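Local coordinates for extracellular matrix-binding protein ebh (Staphylococcus aureus subsp. aureus, PDB 4KJM), which probably acts as a giant cell-surface adhesin that binds extracellular matrix through long arrays of repeated three-helix modules, at residues 21-34 / 65-78. Residues are numbered along the deposited sequence; the frame is centred on the assembly and turned at random.
With NA (sodium ion), chain C.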
ATOM      1  N   GLN A  21      -7.415  -4.108   0.640  1.00 22.51           N
ATOM      2  CA  GLN A  21      -8.784  -3.596   0.595  1.00 23.37           C
ATOM      3  C   GLN A  21      -8.843  -2.407  -0.356  1.00 24.42           C
ATOM      4  O   GLN A  21      -9.842  -2.167  -1.052  1.00 25.02           O
ATOM      5  CB  GLN A  21      -9.202  -3.193   2.027  1.00 23.79           C
ATOM      6  CG  GLN A  21     -10.616  -2.635   2.204  1.00 24.75           C
ATOM      7  CD  GLN A  21     -10.737  -1.200   1.751  1.00 25.32           C
ATOM      8  OE1 GLN A  21      -9.837  -0.382   1.962  1.00 24.46           O
ATOM      9  NE2 GLN A  21     -11.893  -0.855   1.233  1.00 26.37           N
ATOM     10  N   ASN A  22      -7.757  -1.640  -0.411  1.00 24.73           N
ATOM     11  CA  ASN A  22      -7.754  -0.460  -1.258  1.00 23.48           C
ATOM     12  C   ASN A  22      -7.884  -0.795  -2.725  1.00 23.67           C
ATOM     13  O   ASN A  22      -8.481  -0.048  -3.500  1.00 24.75           O
ATOM     14  CB  ASN A  22      -6.479   0.371  -0.984  1.00 26.21           C
ATOM     15  CG  ASN A  22      -6.470   1.679  -1.760  1.00 29.08           C
ATOM     16  OD1 ASN A  22      -7.379   2.521  -1.604  1.00 28.57           O
ATOM     17  ND2 ASN A  22      -5.374   1.920  -2.503  1.00 30.69           N
ATOM     18  N   PHE A  23      -7.369  -1.942  -3.119  1.00 22.99           N
ATOM     19  CA  PHE A  23      -7.610  -2.472  -4.497  1.00 22.04           C
ATOM     20  C   PHE A  23      -8.979  -3.121  -4.632  1.00 22.33           C
ATOM     21  O   PHE A  23      -9.747  -2.825  -5.554  1.00 23.90           O
ATOM     22  CB  PHE A  23      -6.544  -3.468  -4.864  1.00 22.69           C
ATOM     23  CG  PHE A  23      -6.816  -4.134  -6.179  1.00 22.86           C
ATOM     24  CD1 PHE A  23      -6.467  -3.523  -7.367  1.00 22.80           C
ATOM     25  CD2 PHE A  23      -7.446  -5.358  -6.208  1.00 23.01           C
ATOM     26  CE1 PHE A  23      -6.752  -4.163  -8.561  1.00 23.51           C
ATOM     27  CE2 PHE A  23      -7.785  -5.970  -7.395  1.00 24.94           C
ATOM     28  CZ  PHE A  23      -7.415  -5.369  -8.574  1.00 24.42           C
ATOM     29  N   LEU A  24      -9.259  -4.041  -3.714  1.00 22.88           N
ATOM     30  CA  LEU A  24     -10.426  -4.916  -3.820  1.00 23.86           C
ATOM     31  C   LEU A  24     -11.730  -4.097  -3.894  1.00 25.45           C
ATOM     32  O   LEU A  24     -12.597  -4.443  -4.633  1.00 24.96           O
ATOM     33  CB  LEU A  24     -10.458  -5.953  -2.684  1.00 24.81           C
ATOM     34  CG  LEU A  24      -9.365  -7.062  -2.611  1.00 24.04           C
ATOM     35  CD1 LEU A  24      -9.398  -7.784  -1.265  1.00 25.03           C
ATOM     36  CD2 LEU A  24      -9.599  -7.991  -3.731  1.00 26.59           C
ATOM     37  N   ASP A  25     -11.793  -2.982  -3.142  1.00 24.52           N
ATOM     38  CA  ASP A  25     -12.942  -2.122  -3.084  1.00 26.99           C
ATOM     39  C   ASP A  25     -12.824  -0.875  -4.000  1.00 27.80           C
ATOM     40  O   ASP A  25     -13.691   0.002  -3.945  1.00 28.10           O
ATOM     41  CB  ASP A  25     -13.276  -1.710  -1.620  1.00 26.65           C
ATOM     42  CG  ASP A  25     -13.998  -2.806  -0.837  1.00 28.47           C
ATOM     43  OD1 ASP A  25     -14.556  -3.749  -1.463  1.00 28.67           O
ATOM     44  OD2 ASP A  25     -13.937  -2.770   0.417  1.00 26.47           O
ATOM     45  N   ALA A  26     -11.739  -0.769  -4.787  1.00 26.37           N
ATOM     46  CA  ALA A  26     -11.644   0.301  -5.753  1.00 26.87           C
ATOM     47  C   ALA A  26     -12.724   0.111  -6.816  1.00 28.46           C
ATOM     48  O   ALA A  26     -13.181  -0.990  -7.029  1.00 29.04           O
ATOM     49  CB  ALA A  26     -10.268   0.319  -6.387  1.00 27.05           C
ATOM     50  N   ASP A  27     -13.093   1.175  -7.490  1.00 29.89           N
ATOM     51  CA  ASP A  27     -13.997   1.122  -8.581  1.00 32.57           C
ATOM     52  C   ASP A  27     -13.460   0.137  -9.586  1.00 33.62           C
ATOM     53  O   ASP A  27     -12.264   0.106  -9.824  1.00 29.45           O
ATOM     54  CB  ASP A  27     -14.080   2.475  -9.292  1.00 35.55           C
ATOM     55  CG  ASP A  27     -14.563   3.603  -8.382  1.00 37.36           C
ATOM     56  OD1 ASP A  27     -15.224   3.360  -7.367  1.00 36.85           O
ATOM     57  OD2 ASP A  27     -14.252   4.746  -8.732  1.00 39.99           O
ATOM     58  N   GLU A  28     -14.359  -0.588 -10.254  1.00 34.61           N
ATOM     59  CA  GLU A  28     -13.932  -1.606 -11.200  1.00 36.12           C
ATOM     60  C   GLU A  28     -13.008  -1.105 -12.321  1.00 35.49           C
ATOM     61  O   GLU A  28     -12.034  -1.784 -12.688  1.00 32.39           O
ATOM     62  CB  GLU A  28     -15.169  -2.298 -11.807  1.00 42.07           C
ATOM     63  CG  GLU A  28     -14.817  -3.421 -12.777  1.00 47.95           C
ATOM     64  CD  GLU A  28     -16.044  -4.202 -13.250  1.00 59.61           C
ATOM     65  OE1 GLU A  28     -17.184  -3.809 -12.851  1.00 63.42           O
ATOM     66  OE2 GLU A  28     -15.867  -5.181 -14.043  1.00 66.33           O
ATOM     67  N   GLN A  29     -13.291   0.080 -12.864  1.00 35.42           N
ATOM     68  CA  GLN A  29     -12.429   0.656 -13.892  1.00 36.81           C
ATOM     69  C   GLN A  29     -11.019   0.878 -13.380  1.00 34.74           C
ATOM     70  O   GLN A  29     -10.048   0.739 -14.137  1.00 34.33           O
ATOM     71  CB  GLN A  29     -13.023   2.015 -14.455  1.00 39.15           C
ATOM     72  N   LYS A  30     -10.895   1.259 -12.122  1.00 32.65           N
ATOM     73  CA  LYS A  30      -9.584   1.537 -11.557  1.00 31.41           C
ATOM     74  C   LYS A  30      -8.845   0.208 -11.299  1.00 28.83           C
ATOM     75  O   LYS A  30      -7.623   0.123 -11.444  1.00 29.29           O
ATOM     76  CB  LYS A  30      -9.726   2.419 -10.270  1.00 30.67           C
ATOM     77  CG  LYS A  30     -10.244   3.828 -10.548  1.00 33.67           C
ATOM     78  CD  LYS A  30     -10.536   4.583  -9.279  1.00 34.76           C
ATOM     79  CE  LYS A  30     -10.757   6.082  -9.518  1.00 38.22           C
ATOM     80  NZ  LYS A  30     -12.018   6.241 -10.226  1.00 40.48           N
ATOM     81  N   ARG A  31      -9.577  -0.836 -10.891  1.00 28.90           N
ATOM     82  CA  ARG A  31      -8.952  -2.136 -10.733  1.00 28.39           C
ATOM     83  C   ARG A  31      -8.451  -2.611 -12.071  1.00 29.56           C
ATOM     84  O   ARG A  31      -7.299  -3.105 -12.197  1.00 29.26           O
ATOM     85  CB  ARG A  31      -9.928  -3.179 -10.135  1.00 29.21           C
ATOM     86  CG  ARG A  31     -10.385  -2.835  -8.750  1.00 28.56           C
ATOM     87  CD  ARG A  31     -11.110  -3.968  -8.076  1.00 30.24           C
ATOM     88  NE  ARG A  31     -12.179  -4.575  -8.825  1.00 33.41           N
ATOM     89  CZ  ARG A  31     -13.478  -4.292  -8.700  1.00 35.91           C
ATOM     90  NH1 ARG A  31     -13.909  -3.354  -7.885  1.00 37.61           N
ATOM     91  NH2 ARG A  31     -14.367  -4.966  -9.394  1.00 38.34           N
ATOM     92  N   ASN A  32      -9.268  -2.432 -13.093  1.00 33.46           N
ATOM     93  CA  ASN A  32      -8.852  -2.847 -14.424  1.00 36.31           C
ATOM     94  C   ASN A  32      -7.628  -2.093 -14.922  1.00 34.42           C
ATOM     95  O   ASN A  32      -6.702  -2.678 -15.482  1.00 33.46           O
ATOM     96  CB  ASN A  32      -9.995  -2.694 -15.455  1.00 41.27           C
ATOM     97  CG  ASN A  32     -11.141  -3.614 -15.180  1.00 43.43           C
ATOM     98  OD1 ASN A  32     -11.037  -4.555 -14.406  1.00 44.76           O
ATOM     99  ND2 ASN A  32     -12.268  -3.313 -15.781  1.00 47.25           N
ATOM    100  N   ALA A  33      -7.609  -0.798 -14.692  1.00 34.60           N
ATOM    101  CA  ALA A  33      -6.453   0.048 -15.094  1.00 34.18           C
ATOM    102  C   ALA A  33      -5.137  -0.412 -14.395  1.00 30.43           C
ATOM    103  O   ALA A  33      -4.083  -0.440 -15.015  1.00 29.77           O
ATOM    104  CB  ALA A  33      -6.749   1.516 -14.787  1.00 34.37           C
ATOM    105  N   TYR A  34      -5.212  -0.789 -13.123  1.00 27.54           N
ATOM    106  CA  TYR A  34      -4.018  -1.278 -12.405  1.00 24.88           C
ATOM    107  C   TYR A  34      -3.592  -2.628 -13.001  1.00 24.54           C
ATOM    108  O   TYR A  34      -2.392  -2.831 -13.325  1.00 23.66           O
ATOM    109  CB  TYR A  34      -4.266  -1.373 -10.900  1.00 23.98           C
ATOM    110  CG  TYR A  34      -3.104  -1.974 -10.169  1.00 23.73           C
ATOM    111  CD1 TYR A  34      -1.928  -1.225  -9.976  1.00 24.22           C
ATOM    112  CD2 TYR A  34      -3.151  -3.255  -9.659  1.00 24.08           C
ATOM    113  CE1 TYR A  34      -0.841  -1.764  -9.285  1.00 24.54           C
ATOM    114  CE2 TYR A  34      -2.037  -3.831  -9.042  1.00 22.88           C
ATOM    115  CZ  TYR A  34      -0.927  -3.058  -8.779  1.00 23.20           C
ATOM    116  OH  TYR A  34       0.198  -3.638  -8.186  1.00 24.08           O
ATOM    117  N   VAL A  65       1.926   2.239 -14.192  1.00 28.56           N
ATOM    118  CA  VAL A  65       1.694   1.483 -12.978  1.00 30.35           C
ATOM    119  C   VAL A  65       1.541   2.407 -11.763  1.00 30.61           C
ATOM    120  O   VAL A  65       0.623   2.210 -10.982  1.00 32.16           O
ATOM    121  CB  VAL A  65       2.854   0.489 -12.614  1.00 32.55           C
ATOM    122  CG1 VAL A  65       2.535  -0.254 -11.304  1.00 32.41           C
ATOM    123  CG2 VAL A  65       3.009  -0.557 -13.710  1.00 34.71           C
ATOM    124  N   ASN A  66       2.437   3.379 -11.578  1.00 30.15           N
ATOM    125  CA  ASN A  66       2.357   4.212 -10.392  1.00 31.01           C
ATOM    126  C   ASN A  66       1.040   5.007 -10.353  1.00 30.78           C
ATOM    127  O   ASN A  66       0.392   5.085  -9.336  1.00 32.37           O
ATOM    128  CB  ASN A  66       3.576   5.136 -10.290  1.00 34.07           C
ATOM    129  CG  ASN A  66       4.877   4.354  -9.965  1.00 37.15           C
ATOM    130  OD1 ASN A  66       4.841   3.286  -9.463  1.00 40.26           O
ATOM    131  ND2 ASN A  66       5.978   4.902 -10.287  1.00 40.91           N
ATOM    132  N   ASN A  67       0.666   5.583 -11.495  1.00 31.98           N
ATOM    133  CA  ASN A  67      -0.562   6.346 -11.618  1.00 33.23           C
ATOM    134  C   ASN A  67      -1.763   5.460 -11.377  1.00 31.88           C
ATOM    135  O   ASN A  67      -2.707   5.869 -10.659  1.00 31.35           O
ATOM    136  CB  ASN A  67      -0.620   6.991 -13.019  1.00 36.51           C
ATOM    137  CG  ASN A  67       0.349   8.146 -13.138  1.00 40.80           C
ATOM    138  OD1 ASN A  67       0.791   8.673 -12.122  1.00 43.24           O
ATOM    139  ND2 ASN A  67       0.663   8.565 -14.347  1.00 42.56           N
ATOM    140  N   ALA A  68      -1.756   4.235 -11.920  1.00 30.17           N
ATOM    141  CA  ALA A  68      -2.918   3.344 -11.697  1.00 29.07           C
ATOM    142  C   ALA A  68      -3.015   2.956 -10.250  1.00 27.95           C
ATOM    143  O   ALA A  68      -4.119   2.846  -9.666  1.00 28.55           O
ATOM    144  CB  ALA A  68      -2.892   2.104 -12.569  1.00 30.30           C
ATOM    145  N   LYS A  69      -1.879   2.653  -9.653  1.00 28.16           N
ATOM    146  CA  LYS A  69      -1.871   2.263  -8.273  1.00 27.36           C
ATOM    147  C   LYS A  69      -2.379   3.406  -7.344  1.00 28.03           C
ATOM    148  O   LYS A  69      -3.173   3.185  -6.429  1.00 26.38           O
ATOM    149  CB  LYS A  69      -0.489   1.774  -7.841  1.00 30.35           C
ATOM    150  CG  LYS A  69      -0.539   1.148  -6.456  1.00 33.64           C
ATOM    151  CD  LYS A  69       0.850   0.752  -5.989  1.00 38.83           C
ATOM    152  CE  LYS A  69       0.772   0.066  -4.639  1.00 43.85           C
ATOM    153  NZ  LYS A  69       2.108  -0.541  -4.362  1.00 54.27           N
ATOM    154  N   HIS A  70      -1.882   4.612  -7.572  1.00 28.50           N
ATOM    155  CA  HIS A  70      -2.288   5.735  -6.773  1.00 33.52           C
ATOM    156  C   HIS A  70      -3.774   6.079  -6.930  1.00 31.89           C
ATOM    157  O   HIS A  70      -4.428   6.477  -5.954  1.00 32.07           O
ATOM    158  CB  HIS A  70      -1.435   6.976  -7.126  1.00 39.25           C
ATOM    159  CG  HIS A  70      -1.645   8.100  -6.197  1.00 48.91           C
ATOM    160  ND1 HIS A  70      -1.003   8.184  -4.974  1.00 56.22           N
ATOM    161  CD2 HIS A  70      -2.421   9.210  -6.298  1.00 57.43           C
ATOM    162  CE1 HIS A  70      -1.372   9.301  -4.370  1.00 61.59           C
ATOM    163  NE2 HIS A  70      -2.215   9.949  -5.159  1.00 61.20           N
ATOM    164  N   ALA A  71      -4.325   5.799  -8.096  1.00 33.07           N
ATOM    165  CA  ALA A  71      -5.747   6.054  -8.405  1.00 31.81           C
ATOM    166  C   ALA A  71      -6.690   5.066  -7.689  1.00 29.33           C
ATOM    167  O   ALA A  71      -7.836   5.393  -7.463  1.00 28.95           O
ATOM    168  CB  ALA A  71      -5.991   6.085  -9.922  1.00 32.10           C
ATOM    169  N   LEU A  72      -6.204   3.918  -7.221  1.00 26.99           N
ATOM    170  CA  LEU A  72      -7.093   2.977  -6.514  1.00 26.23           C
ATOM    171  C   LEU A  72      -7.724   3.654  -5.331  1.00 28.24           C
ATOM    172  O   LEU A  72      -7.060   4.408  -4.584  1.00 27.41           O
ATOM    173  CB  LEU A  72      -6.294   1.753  -6.048  1.00 25.17           C
ATOM    174  CG  LEU A  72      -5.647   0.941  -7.154  1.00 24.66           C
ATOM    175  CD1 LEU A  72      -4.773  -0.103  -6.536  1.00 25.47           C
ATOM    176  CD2 LEU A  72      -6.718   0.230  -7.940  1.00 25.72           C
ATOM    177  N   ASN A  73      -9.031   3.454  -5.159  1.00 30.15           N
ATOM    178  CA  ASN A  73      -9.769   4.219  -4.166  1.00 29.15           C
ATOM    179  C   ASN A  73     -10.672   3.418  -3.243  1.00 27.75           C
ATOM    180  O   ASN A  73     -11.668   3.950  -2.774  1.00 27.56           O
ATOM    181  CB  ASN A  73     -10.605   5.256  -4.877  1.00 30.89           C
ATOM    182  CG  ASN A  73     -11.675   4.665  -5.746  1.00 31.33           C
ATOM    183  OD1 ASN A  73     -11.617   3.514  -6.162  1.00 29.22           O
ATOM    184  ND2 ASN A  73     -12.586   5.536  -6.169  1.00 33.74           N
ATOM    185  N   GLY A  74     -10.349   2.151  -3.003  1.00 26.41           N
ATOM    186  CA  GLY A  74     -11.033   1.347  -2.041  1.00 25.18           C
ATOM    187  C   GLY A  74     -11.179   1.924  -0.656  1.00 25.22           C
ATOM    188  O   GLY A  74     -12.246   1.812  -0.032  1.00 25.75           O
ATOM    189  N   THR A  75     -10.131   2.556  -0.143  1.00 25.13           N
ATOM    190  CA  THR A  75     -10.173   3.148   1.172  1.00 26.15           C
ATOM    191  C   THR A  75     -11.215   4.268   1.275  1.00 28.64           C
ATOM    192  O   THR A  75     -12.066   4.256   2.192  1.00 26.82           O
ATOM    193  CB  THR A  75      -8.787   3.701   1.548  1.00 30.85           C
ATOM    194  OG1 THR A  75      -7.821   2.653   1.453  1.00 31.12           O
ATOM    195  CG2 THR A  75      -8.774   4.189   2.930  1.00 34.13           C
ATOM    196  N   GLN A  76     -11.182   5.187   0.298  1.00 29.15           N
ATOM    197  CA  GLN A  76     -12.187   6.262   0.257  1.00 34.27           C
ATOM    198  C   GLN A  76     -13.584   5.702   0.017  1.00 31.22           C
ATOM    199  O   GLN A  76     -14.535   6.165   0.635  1.00 30.91           O
ATOM    200  CB  GLN A  76     -11.816   7.372  -0.756  1.00 39.74           C
ATOM    201  CG  GLN A  76     -12.507   7.274  -2.118  1.00 46.78           C
ATOM    202  CD  GLN A  76     -12.415   8.568  -3.000  1.00 53.06           C
ATOM    203  OE1 GLN A  76     -12.216   8.521  -4.253  1.00 51.94           O
ATOM    204  NE2 GLN A  76     -12.606   9.721  -2.353  1.00 61.96           N
ATOM    205  N   ASN A  77     -13.710   4.675  -0.815  1.00 29.37           N
ATOM    206  CA  ASN A  77     -15.033   4.027  -1.015  1.00 28.41           C
ATOM    207  C   ASN A  77     -15.593   3.430   0.295  1.00 27.12           C
ATOM    208  O   ASN A  77     -16.793   3.493   0.585  1.00 28.63           O
ATOM    209  CB  ASN A  77     -14.956   2.950  -2.091  1.00 26.93           C
ATOM    210  CG  ASN A  77     -14.963   3.531  -3.481  1.00 29.84           C
ATOM    211  OD1 ASN A  77     -15.273   4.702  -3.621  1.00 28.58           O
ATOM    212  ND2 ASN A  77     -14.607   2.715  -4.522  1.00 28.68           N
ATOM    213  N   LEU A  78     -14.733   2.788   1.055  1.00 25.77           N
ATOM    214  CA  LEU A  78     -15.116   2.300   2.363  1.00 25.28           C
ATOM    215  C   LEU A  78     -15.533   3.417   3.288  1.00 27.09           C
ATOM    216  O   LEU A  78     -16.594   3.319   3.910  1.00 27.16           O
ATOM    217  CB  LEU A  78     -14.005   1.476   2.983  1.00 26.19           C
ATOM    218  CG  LEU A  78     -14.224   0.950   4.378  1.00 26.82           C
ATOM    219  CD1 LEU A  78     -15.527   0.163   4.496  1.00 27.50           C
ATOM    220  CD2 LEU A  78     -12.969   0.164   4.838  1.00 29.49           C
TER
HETATM  221 NA    NA C 201      -5.316   5.794  -3.823  1.00 35.19          NA
HETATM  222  O   HOH W   1      -3.826   4.035  -3.876  1.00 28.14           O
HETATM  223  O   HOH W   2      -6.500   5.211  -1.822  1.00 41.17           O
HETATM  224  O   HOH W   3      -6.424   2.700 -11.081  1.00 24.69           O
HETATM  225  O   HOH W   4      -6.783   7.791  -3.804  1.00 39.68           O
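N22 and N73 carry much of the polar contact where helix 21-24 and the turn after it meet the bend after helix 55-71 and the first turn of helix 74-90. With CG anti to the backbone N (chi1 -175°), the N22 amide extends over the start of helix 74-90. There OD1 takes the T75 backbone N in its carbonyl plane at 3.1 Å, while T75 OG1 donates to it from above that plane; the N22 backbone O receives G74 N at 2.9 Å. Within the bend, N73 holds its CG between its own N and carbonyl carbon (chi1 65°), which turns the amide toward the 25-27 turn. Its OD1 accepts D27 N, 3.1 Å away, and its ND2 reaches D27 OD2 from above the carboxylate, the two flat groups standing nearly perpendicular. N77 ND2 spans D25 O (2.9 Å) and D27 OD1 (3.0 Å), the first bond almost straight at 173°, so both its N-H groups and both D27 oxygens are engaged. K30 NZ forms a salt bridge with D27 OD2, and Q21 NE2 bridges D25 OD2 and G74 O.

Beneath these bonds L72 wedges into the core, CD2 3.8 Å from F23 CD1 and CD1 at the edge of that ring. Farther along, the nearly antiparallel helices 28-34 and 65-71 meet where A68 CB lies 3.6 Å from Y34 CA. Side chains of helix 14-18 pack on F23 and Y34.

The sodium ion is held by H70 O, L72 O and three waters, one accepting from N22 ND2 and another donating to N22 OD1. This network of side-chain amides, one carboxylate and backbone groups ties the start of helix 74-90 to residues 21-27, probably limiting bending between helices 55-71 and 74-90.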